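Local atomic coordinates of hydrogenase maturation factor (Thermoanaerobacter tengcongensis, PDB entry 3VTI), a protein that takes part in [NiFe]-hydrogenase maturation, being S-carbamoylated by HypF and probably then dehydrating the carbamoyl group with ATP to a thiocyanate that supplies cyanide to the active-site iron. Residues C[32-37]-C[123-128]; C[68-73]-C[103-108]. All coordinates share one frame; numbering follows the deposited sequence.

Contact 1. Residues C[32-37]-C[123-128]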
loop_
_atom_site.group_PDB
_atom_site.type_symbol
_atom_site.label_atom_id
_atom_site.label_comp_id
_atom_site.label_asym_id
_atom_site.label_seq_id
_atom_site.Cartn_x
_atom_site.Cartn_y
_atom_site.Cartn_z
ATOM N N LEU C 32 -2.952 -15.887 -16.629
ATOM C CA LEU C 32 -2.166 -15.020 -15.724
ATOM C C LEU C 32 -2.937 -13.789 -15.254
ATOM O O LEU C 32 -3.452 -13.015 -16.074
ATOM C CB LEU C 32 -0.858 -14.579 -16.387
ATOM C CG LEU C 32 0.058 -13.603 -15.644
ATOM C CD1 LEU C 32 0.662 -14.227 -14.376
ATOM C CD2 LEU C 32 1.140 -13.111 -16.590
ATOM N N THR C 33 -2.995 -13.613 -13.936
ATOM C CA THR C 33 -3.724 -12.514 -13.328
ATOM C C THR C 33 -2.900 -11.854 -12.230
ATOM O O THR C 33 -1.924 -12.435 -11.735
ATOM C CB THR C 33 -5.071 -12.998 -12.744
ATOM O OG1 THR C 33 -5.793 -11.889 -12.189
ATOM C CG2 THR C 33 -4.848 -14.059 -11.665
ATOM N N THR C 34 -3.279 -10.636 -11.857
ATOM C CA THR C 34 -2.707 -9.994 -10.688
ATOM C C THR C 34 -3.736 -9.103 -10.013
ATOM O O THR C 34 -4.573 -8.523 -10.682
ATOM C CB THR C 34 -1.424 -9.190 -11.012
ATOM O OG1 THR C 34 -0.831 -8.738 -9.785
ATOM C CG2 THR C 34 -1.726 -7.987 -11.907
ATOM N N ASP C 35 -3.673 -9.014 -8.691
ATOM C CA ASP C 35 -4.521 -8.098 -7.941
ATOM C C ASP C 35 -3.854 -7.628 -6.650
ATOM O O ASP C 35 -3.162 -8.387 -5.982
ATOM C CB ASP C 35 -5.869 -8.742 -7.623
ATOM C CG ASP C 35 -6.980 -7.721 -7.474
ATOM O OD1 ASP C 35 -6.723 -6.529 -7.715
ATOM O OD2 ASP C 35 -8.120 -8.103 -7.133
ATOM N N SER C 36 -4.070 -6.362 -6.317
ATOM C CA SER C 36 -3.641 -5.808 -5.031
ATOM C C SER C 36 -4.822 -5.788 -4.076
ATOM O O SER C 36 -5.977 -5.758 -4.511
ATOM C CB SER C 36 -3.070 -4.398 -5.190
ATOM O OG SER C 36 -1.833 -4.426 -5.877
ATOM N N PHE C 37 -4.526 -5.816 -2.781
ATOM C CA PHE C 37 -5.552 -5.905 -1.750
ATOM C C PHE C 37 -5.288 -4.895 -0.639
ATOM O O PHE C 37 -4.277 -4.970 0.066
ATOM C CB PHE C 37 -5.625 -7.335 -1.224
ATOM C CG PHE C 37 -6.054 -8.323 -2.271
ATOM C CD1 PHE C 37 -7.396 -8.675 -2.402
ATOM C CD2 PHE C 37 -5.124 -8.865 -3.159
ATOM C CE1 PHE C 37 -7.807 -9.556 -3.379
ATOM C CE2 PHE C 37 -5.528 -9.748 -4.141
ATOM C CZ PHE C 37 -6.875 -10.099 -4.252
ATOM N N ASN C 123 -0.142 -7.914 -2.640
ATOM C CA ASN C 123 -0.432 -8.240 -4.021
ATOM C C ASN C 123 -0.232 -9.722 -4.282
ATOM O O ASN C 123 0.745 -10.313 -3.823
ATOM C CB ASN C 123 0.425 -7.420 -4.985
ATOM C CG ASN C 123 0.135 -7.756 -6.441
ATOM O OD1 ASN C 123 0.562 -8.794 -6.948
ATOM N ND2 ASN C 123 -0.626 -6.896 -7.110
ATOM N N THR C 124 -1.149 -10.322 -5.027
ATOM C CA THR C 124 -0.971 -11.694 -5.455
ATOM C C THR C 124 -1.127 -11.795 -6.960
ATOM O O THR C 124 -1.992 -11.125 -7.545
ATOM C CB THR C 124 -1.968 -12.667 -4.766
ATOM O OG1 THR C 124 -3.299 -12.148 -4.846
ATOM C CG2 THR C 124 -1.605 -12.862 -3.316
ATOM N N SER C 125 -0.279 -12.611 -7.585
ATOM C CA SER C 125 -0.486 -13.000 -8.983
ATOM C C SER C 125 -0.752 -14.491 -9.062
ATOM O O SER C 125 -0.383 -15.245 -8.155
ATOM C CB SER C 125 0.713 -12.632 -9.855
ATOM O OG SER C 125 1.026 -11.256 -9.714
ATOM N N GLY C 126 -1.384 -14.921 -10.147
ATOM C CA GLY C 126 -1.788 -16.307 -10.264
ATOM C C GLY C 126 -1.575 -16.874 -11.643
ATOM O O GLY C 126 -1.708 -16.159 -12.639
ATOM N N ILE C 127 -1.244 -18.165 -11.684
ATOM C CA ILE C 127 -1.145 -18.925 -12.920
ATOM C C ILE C 127 -2.114 -20.095 -12.861
ATOM O O ILE C 127 -2.136 -20.848 -11.890
ATOM C CB ILE C 127 0.316 -19.390 -13.185
ATOM C CG1 ILE C 127 1.054 -18.323 -13.975
ATOM C CG2 ILE C 127 0.385 -20.703 -13.963
ATOM C CD1 ILE C 127 2.504 -18.624 -14.173
ATOM N N GLY C 128 -2.923 -20.238 -13.901
ATOM C CA GLY C 128 -3.807 -21.396 -14.036
ATOM C C GLY C 128 -3.681 -22.054 -15.397
ATOM O O GLY C 128 -3.152 -21.458 -16.334
#
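Thr33 with Gly126 and Asp35 with Thr124 are the hydrogen-bonded pairs of strands 32-37 and 123-128, which run antiparallel with an axis angle of 164°; each pair exchanges two backbone bonds. Asp35 N bonds Thr124 O at 2.9 Å and Thr124 N bonds Asp35 O at 3.0 Å, both close to straight.

A row of polar side chains then follows the face that carries Thr34, Ser36, Asn123 and Ser125. With CG of Asn123 anti to the backbone N (chi1 180°), its amide lies across the neighbouring strand, and ND2 gives hydrogen bonds to two hydroxyls, both in the plane of the amide. Asn123 ND2 to Ser36 OG is 3.0 Å and nearly straight (173°); Asn123 ND2 to Thr34 OG1 is 3.3 Å and more bent. Thr34 OG1 is also hydrogen-bonded to Ser125 OG at 3.1 Å, and Ser125 OG is in turn hydrogen-bonded to Ser125 OG of the second subunit.

Apolar contact is thin: on the same face Leu32 CD1 touches Ile127 CG1 at 4.1 Å. The Phe37 ring lies beside Thr124 and meets it obliquely, Phe37 CE2 3.4 Å from Thr124 OG1, a hydroxyl whose hydrogen-bond partners are Thr57 and Ala53 O in helix 49-60. Thr33 OG1 is hydrogen-bonded to Asp22 O, the backbone of a magnesium ligand.

The ND2 group and three buried hydroxyls are thus linked to one another, the two in-plane bonds fix the rotation of the Asn123 amide, and through Ser125 the polar row becomes part of the subunit interface.

Contact 2. Residues C[68-73]-C[103-108]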
loop_
_atom_site.group_PDB
_atom_site.type_symbol
_atom_site.label_atom_id
_atom_site.label_comp_id
_atom_site.label_asym_id
_atom_site.label_seq_id
_atom_site.Cartn_x
_atom_site.Cartn_y
_atom_site.Cartn_z
ATOM N N PRO C 68 -6.569 -23.065 -11.319
ATOM C CA PRO C 68 -5.424 -22.303 -10.835
ATOM C C PRO C 68 -4.451 -23.226 -10.116
ATOM O O PRO C 68 -4.890 -24.151 -9.438
ATOM C CB PRO C 68 -6.056 -21.303 -9.862
ATOM C CG PRO C 68 -7.269 -21.980 -9.364
ATOM C CD PRO C 68 -7.769 -22.853 -10.487
ATOM N N LEU C 69 -3.152 -22.979 -10.268
ATOM C CA LEU C 69 -2.124 -23.855 -9.699
ATOM C C LEU C 69 -1.091 -23.121 -8.846
ATOM O O LEU C 69 -0.746 -23.577 -7.752
ATOM C CB LEU C 69 -1.390 -24.629 -10.803
ATOM C CG LEU C 69 -2.088 -25.710 -11.634
ATOM C CD1 LEU C 69 -1.234 -26.053 -12.855
ATOM C CD2 LEU C 69 -2.384 -26.974 -10.812
ATOM N N PHE C 70 -0.589 -21.999 -9.354
ATOM C CA PHE C 70 0.535 -21.311 -8.733
ATOM C C PHE C 70 0.240 -19.853 -8.503
ATOM O O PHE C 70 -0.433 -19.205 -9.317
ATOM C CB PHE C 70 1.800 -21.471 -9.572
ATOM C CG PHE C 70 2.121 -22.903 -9.907
ATOM C CD1 PHE C 70 2.450 -23.815 -8.899
ATOM C CD2 PHE C 70 2.076 -23.351 -11.226
ATOM C CE1 PHE C 70 2.742 -25.151 -9.208
ATOM C CE2 PHE C 70 2.373 -24.679 -11.542
ATOM C CZ PHE C 70 2.703 -25.580 -10.533
ATOM N N LEU C 71 0.741 -19.351 -7.374
ATOM C CA LEU C 71 0.520 -17.978 -6.959
ATOM C C LEU C 71 1.799 -17.305 -6.485
ATOM O O LEU C 71 2.707 -17.952 -5.958
ATOM C CB LEU C 71 -0.524 -17.920 -5.842
ATOM C CG LEU C 71 -1.971 -17.580 -6.211
ATOM C CD1 LEU C 71 -2.666 -18.765 -6.859
ATOM C CD2 LEU C 71 -2.734 -17.104 -4.982
ATOM N N THR C 72 1.867 -15.997 -6.681
ATOM C CA THR C 72 2.928 -15.219 -6.085
ATOM C C THR C 72 2.313 -14.366 -4.995
ATOM O O THR C 72 1.136 -14.026 -5.073
ATOM C CB THR C 72 3.602 -14.327 -7.110
ATOM O OG1 THR C 72 2.603 -13.574 -7.792
ATOM C CG2 THR C 72 4.387 -15.169 -8.133
ATOM N N ALA C 73 3.093 -14.048 -3.968
ATOM C CA ALA C 73 2.601 -13.221 -2.872
ATOM C C ALA C 73 3.589 -12.111 -2.540
ATOM O O ALA C 73 4.714 -12.374 -2.126
ATOM C CB ALA C 73 2.297 -14.067 -1.640
ATOM N N LYS C 103 -0.540 -23.491 -4.824
ATOM C CA LYS C 103 0.719 -23.263 -4.111
ATOM C C LYS C 103 1.331 -21.903 -4.404
ATOM O O LYS C 103 1.405 -21.487 -5.563
ATOM C CB LYS C 103 1.734 -24.348 -4.444
ATOM C CG LYS C 103 1.510 -25.640 -3.706
ATOM C CD LYS C 103 2.410 -26.741 -4.255
ATOM C CE LYS C 103 2.314 -27.998 -3.410
ATOM N NZ LYS C 103 3.009 -29.124 -4.086
ATOM N N ILE C 104 1.766 -21.219 -3.346
ATOM C CA ILE C 104 2.506 -19.965 -3.490
ATOM C C ILE C 104 3.974 -20.304 -3.679
ATOM O O ILE C 104 4.606 -20.888 -2.798
ATOM C CB ILE C 104 2.300 -19.018 -2.286
ATOM C CG1 ILE C 104 0.807 -18.713 -2.116
ATOM C CG2 ILE C 104 3.122 -17.728 -2.454
ATOM C CD1 ILE C 104 0.435 -18.234 -0.760
ATOM N N VAL C 105 4.505 -19.927 -4.838
ATOM C CA VAL C 105 5.789 -20.443 -5.316
ATOM C C VAL C 105 6.891 -19.400 -5.368
ATOM O O VAL C 105 8.082 -19.733 -5.383
ATOM C CB VAL C 105 5.637 -21.097 -6.700
ATOM C CG1 VAL C 105 4.798 -22.370 -6.582
ATOM C CG2 VAL C 105 5.013 -20.127 -7.697
ATOM N N ALA C 106 6.482 -18.140 -5.398
ATOM C CA ALA C 106 7.403 -17.011 -5.389
ATOM C C ALA C 106 6.790 -15.871 -4.590
ATOM O O ALA C 106 5.591 -15.864 -4.308
ATOM C CB ALA C 106 7.702 -16.551 -6.809
ATOM N N GLY C 107 7.615 -14.905 -4.225
ATOM C CA GLY C 107 7.106 -13.748 -3.523
ATOM C C GLY C 107 8.116 -12.654 -3.267
ATOM O O GLY C 107 9.213 -12.637 -3.845
ATOM N N ASP C 108 7.717 -11.736 -2.394
ATOM C CA ASP C 108 8.543 -10.618 -1.999
ATOM C C ASP C 108 7.979 -10.039 -0.719
ATOM O O ASP C 108 6.774 -10.108 -0.483
ATOM C CB ASP C 108 8.566 -9.550 -3.095
ATOM C CG ASP C 108 9.607 -8.474 -2.836
ATOM O OD1 ASP C 108 10.774 -8.818 -2.512
ATOM O OD2 ASP C 108 9.253 -7.278 -2.951
#
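The Phe70 ring has CB of Leu69, its neighbour in the strand, over one face, 3.7 Å above the plane and offset toward the rim, while Lys103 O sits at the ring edge, near its plane. Val105 meets the ring obliquely, CG1 coming to 3.6 Å from Phe70 CD1. Val105 CG1 stands anti to its own carbonyl carbon (chi1 -68°), which turns that methyl to the ring and leaves CG2 near Phe70 CB.

Ile104 works on the face shared with Leu71 and Ala73: its CG1 packs on Leu71 CB at 4.0 Å and its CG2 on Ala73 CB at 3.8 Å, so one branched side chain bridges two residues of the partner strand. Toward the other face, Thr72 CG2 lies 3.8 Å from Ala106 CB.

Five backbone hydrogen bonds tie the parallel strands, among them Val105 N to Leu71 O at 2.9 Å, with the donor nearly in line with the carbonyl. Between Leu71 and Thr72 the pairing slips by one residue, a beta bulge that takes up Val105. The second subunit lies close by: Asn14 ND2 of that subunit is hydrogen-bonded to Ile104 O, and its Tyr16 packs on Val105.

Strand 66-78, helix 83-100 and strand 103-112 form a beta-alpha-beta unit, and this contact is its parallel strand pair, at one margin of the mixed sheet in the PurM-like N-terminal domain.

How the contacts relate
Contacts 1 and 2 belong to one mixed sheet, joined where strand 120-130 lies beside strand 66-78: Ile127 N to Phe70 O and Ser125 O to Thr72 N are probable hydrogen bonds between them, and their centres are about 9 Å apart. Contact 1 is almost wholly buried, antiparallel, and bound by side-chain amide and hydroxyl bonds besides the backbone ladder; it also comes near the magnesium site. Contact 2, farther from the metal, is only partly buried, parallel and bulged, with mainly apolar side-chain packing at the sheet's outer strand within the chain. Both reach the second subunit, Thr72 there packing on Thr34 of this one.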